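Local atomic coordinates of putative pyrazinamidase/nicotinamidase (Streptococcus mutans, PDB entry 3S2S), a protein that probably hydrolyses nicotinamide and pyrazinamide to the corresponding acids and ammonia, as a zinc-binding member of the isochorismatase family. Residues Q62-S65 and K66-Q70; G164-T167 and D168-V171. All blocks are in the same frame, centred on the assembly; numbering follows the deposited sequence.

Interaction 1: Q62-S65 and K66-Q70; sequences QAIS and KAIAQ
At the N-terminal end of helix 65-77, in the parallel alpha/beta isochorismatase fold, a type I beta turn from Gln62 to Ser65 runs into regular helix, whose first bonds tie Ile64 to Ile68 and Ser65 to Ala69. The turn is closed by Ser65 N, which donates to Gln62 O at 3.1 Å. One residue further on, the alpha-helical pattern is established: Ile68 N donates to Ile64 O over 2.8 Å, with the donor nearly in line with the C=O (171° at the oxygen). The next bond, from Ala69 N to Ser65 O, is longer at 3.3 Å, and its donor stands above the carbonyl plane, 35° out of it. Between turn and helix a water takes the place of a direct bond four residues apart, donating to Ala63 O at 2.7 Å and accepting from Ala67 N at 3.0 Å; both backbone groups are thereby paired although the first turn is slightly opened. The residue types follow the two sides of the helix. Ile64 and Ile68 are buried, one turn apart, and their CD1 methyls meet loosely at 4.4 Å, an apolar strip directed into the protein. Lys66 lies on the solvent side, where a long charged chain is easily accommodated, while Ala67 and Ala69 are slim enough to set their methyls beside the carbonyl oxygens of the preceding turn. Ser65 presents a small side chain to Tyr44, which Ile64 also touches. In Ile68, CG1 extends opposite the backbone N (chi1 -168°), which leaves CG2 wedged between the N and the carbonyl carbon and turned back over the preceding turn, 3.3 Å from Ile64 O and 3.4 Å from Ser65 O.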
# COMPACT_ATOMS: atom_id res chain seq x y z
N GLN A 62 16.58 16.82 -23.96
CA GLN A 62 17.56 17.88 -23.73
C GLN A 62 16.89 19.24 -23.82
O GLN A 62 17.30 20.19 -23.17
CB GLN A 62 18.71 17.79 -24.74
CG GLN A 62 19.65 16.61 -24.51
CD GLN A 62 20.31 16.14 -25.79
OE1 GLN A 62 20.51 16.93 -26.72
NE2 GLN A 62 20.67 14.86 -25.85
N ALA A 63 15.84 19.31 -24.63
CA ALA A 63 15.17 20.58 -24.88
C ALA A 63 14.58 21.20 -23.62
O ALA A 63 14.43 22.42 -23.54
CB ALA A 63 14.10 20.42 -25.95
N ILE A 64 14.27 20.37 -22.62
CA ILE A 64 13.66 20.90 -21.40
C ILE A 64 14.66 21.25 -20.30
O ILE A 64 14.25 21.62 -19.20
CB ILE A 64 12.57 19.96 -20.82
CG1 ILE A 64 13.18 18.65 -20.28
CG2 ILE A 64 11.51 19.67 -21.88
CD1 ILE A 64 12.18 17.84 -19.41
N SER A 65 15.95 21.14 -20.60
CA SER A 65 16.96 21.27 -19.55
C SER A 65 16.91 22.61 -18.79
O SER A 65 16.98 22.65 -17.57
CB SER A 65 18.36 21.00 -20.10
OG SER A 65 19.33 21.17 -19.09
N LYS A 66 16.78 23.72 -19.51
CA LYS A 66 16.72 25.02 -18.85
C LYS A 66 15.41 25.18 -18.09
O LYS A 66 15.39 25.64 -16.94
CB LYS A 66 16.87 26.15 -19.87
CG LYS A 66 17.98 25.90 -20.87
CD LYS A 66 19.11 26.90 -20.73
CE LYS A 66 18.71 28.28 -21.24
NZ LYS A 66 19.87 29.22 -21.29
N ALA A 67 14.30 24.78 -18.71
CA ALA A 67 12.99 24.94 -18.10
C ALA A 67 12.87 24.13 -16.81
O ALA A 67 12.32 24.61 -15.81
CB ALA A 67 11.88 24.53 -19.06
N ILE A 68 13.33 22.88 -16.84
CA ILE A 68 13.14 22.04 -15.67
C ILE A 68 14.01 22.58 -14.53
O ILE A 68 13.60 22.56 -13.38
CB ILE A 68 13.40 20.52 -15.96
CG1 ILE A 68 12.92 19.66 -14.78
CG2 ILE A 68 14.89 20.26 -16.25
CD1 ILE A 68 12.99 18.17 -15.09
N ALA A 69 15.20 23.11 -14.84
CA ALA A 69 16.00 23.73 -13.79
C ALA A 69 15.30 24.96 -13.21
O ALA A 69 15.25 25.16 -12.00
CB ALA A 69 17.42 24.07 -14.29
N GLN A 70 14.77 25.80 -14.09
CA GLN A 70 14.14 27.03 -13.64
C GLN A 70 12.90 26.78 -12.80
O GLN A 70 12.69 27.44 -11.79
CB GLN A 70 13.81 27.94 -14.83
CG GLN A 70 15.05 28.56 -15.41
CD GLN A 70 14.79 29.25 -16.73
OE1 GLN A 70 13.80 28.98 -17.41
NE2 GLN A 70 15.70 30.15 -17.11
O HOH W 1 14.02 24.33 -21.63

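Interaction 2: G164-T167 and D168-V171; sequences GVLT and DICV. With CAD (cacodylic acid), chain F.
Leu166 O is gripped by two backbone donors of the following turn, Ile169 N and Val171 N, both at 3.1 Å, from opposite faces of its carbonyl plane. The Ile169 N-H comes from well above that plane, 60° out of it, whereas the one from Val171 is tilted less. The bond from Val171 spans five residues, so the start of helix 167-180 is a widened, pi-type turn. Val171 N takes Leu166 O, while Cys170 N donates to the bound cacodylic acid instead. Cacodylate O1 accepts there from Cys170 N and from Leu166 N, both at 2.7 Å, the second almost straight at 173°. The Val165-Leu166 peptide bond is cis, which probably turns the Leu166 N-H into the pocket. Two backbone N-H groups converging on one oxygen, at the strand-to-helix corner of a beta-alpha-beta unit, are consistent with the oxyanion hole of the family's cysteine hydrolases. Cys170 probably corresponds to their nucleophile: with SG opposite its own carbonyl carbon (chi1 -63°), the sulfur lies 2.3 Å from the arsenic atom AS of the ligand. Apolar side chains flank this site: Leu166 and Ile169 run side by side, CD1 to CD1 at 4.2 Å, and Ile169 CB approaches O1. Behind this, Val171 CG2 packs 3.8 Å from Gly164 O; the Gly164 backbone shape would press a CB against the carbonyl O of the residue before. The polar ends turn elsewhere: Thr167 OG1 bonds to His200 ND1, and Asp168 OD1 to Ser194 OG.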
# COMPACT_ATOMS: atom_id res chain seq x y z
N GLY A 164 10.12 16.05 -15.37
CA GLY A 164 11.10 15.03 -15.68
C GLY A 164 10.71 14.18 -16.88
O GLY A 164 9.96 14.64 -17.73
N VAL A 165 11.21 12.95 -16.92
CA VAL A 165 11.07 12.07 -18.09
C VAL A 165 10.80 10.64 -17.61
O VAL A 165 11.07 10.32 -16.46
CB VAL A 165 12.38 12.09 -18.97
CG1 VAL A 165 12.63 13.48 -19.54
CG2 VAL A 165 13.56 11.63 -18.16
N LEU A 166 10.21 9.78 -18.46
CA LEU A 166 9.61 10.15 -19.73
C LEU A 166 8.13 10.37 -19.41
O LEU A 166 7.56 9.72 -18.51
CB LEU A 166 9.72 9.01 -20.74
CG LEU A 166 11.10 8.59 -21.26
CD1 LEU A 166 10.90 7.54 -22.35
CD2 LEU A 166 11.82 9.78 -21.81
N THR A 167 7.49 11.27 -20.15
CA THR A 167 6.11 11.65 -19.85
C THR A 167 5.18 10.45 -19.74
O THR A 167 4.33 10.38 -18.84
CB THR A 167 5.58 12.58 -20.96
OG1 THR A 167 6.61 13.49 -21.34
CG2 THR A 167 4.38 13.37 -20.46
N ASP A 168 5.34 9.50 -20.67
CA ASP A 168 4.43 8.36 -20.79
C ASP A 168 4.84 7.12 -19.99
O ASP A 168 4.12 6.12 -20.02
CB ASP A 168 4.26 7.97 -22.27
CG ASP A 168 5.59 7.63 -22.93
OD1 ASP A 168 6.51 8.47 -22.86
OD2 ASP A 168 5.72 6.52 -23.49
N ILE A 169 5.97 7.17 -19.27
CA ILE A 169 6.36 6.03 -18.45
C ILE A 169 6.54 6.49 -16.99
O ILE A 169 5.59 6.42 -16.20
CB ILE A 169 7.60 5.30 -19.01
CG1 ILE A 169 7.31 4.86 -20.45
CG2 ILE A 169 7.97 4.11 -18.13
CD1 ILE A 169 8.53 4.31 -21.18
N CYS A 170 7.71 7.00 -16.62
CA CYS A 170 7.90 7.36 -15.20
C CYS A 170 7.01 8.49 -14.69
O CYS A 170 6.53 8.46 -13.55
CB CYS A 170 9.38 7.61 -14.86
SG CYS A 170 10.36 6.07 -15.12
N VAL A 171 6.78 9.49 -15.52
CA VAL A 171 5.91 10.57 -15.11
C VAL A 171 4.49 10.04 -15.01
O VAL A 171 3.82 10.26 -14.00
CB VAL A 171 6.00 11.74 -16.11
CG1 VAL A 171 5.00 12.82 -15.73
CG2 VAL A 171 7.45 12.30 -16.14
AS CAD F . 11.27 6.40 -17.17
C1 CAD F . 12.83 7.53 -16.91
C2 CAD F . 11.78 4.66 -17.97
O1 CAD F . 10.03 7.16 -17.93

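How the interactions relate
Interaction 1 comes first along the chain and interaction 2 about a hundred residues later, yet their centres are only 14 Å apart and they touch. The methyl Ile68 CD1 packs 3.6 Å from Gly164 N, and Ile64 CD1 lies 4.2 Å from Gly164 O. Helix 65-77 lies between strands 37-42 and 81-87 in sequence, helix 167-180 between 159-165 and 184-188; strands 37-42 and 159-165 pair in the same parallel sheet. Interaction 2 lines the ligand pocket near the zinc ion, whereas interaction 1 stays away from the annotated sites; its buried isoleucines join it through the core to the Gly164 backbone, just before the ligand-binding residues.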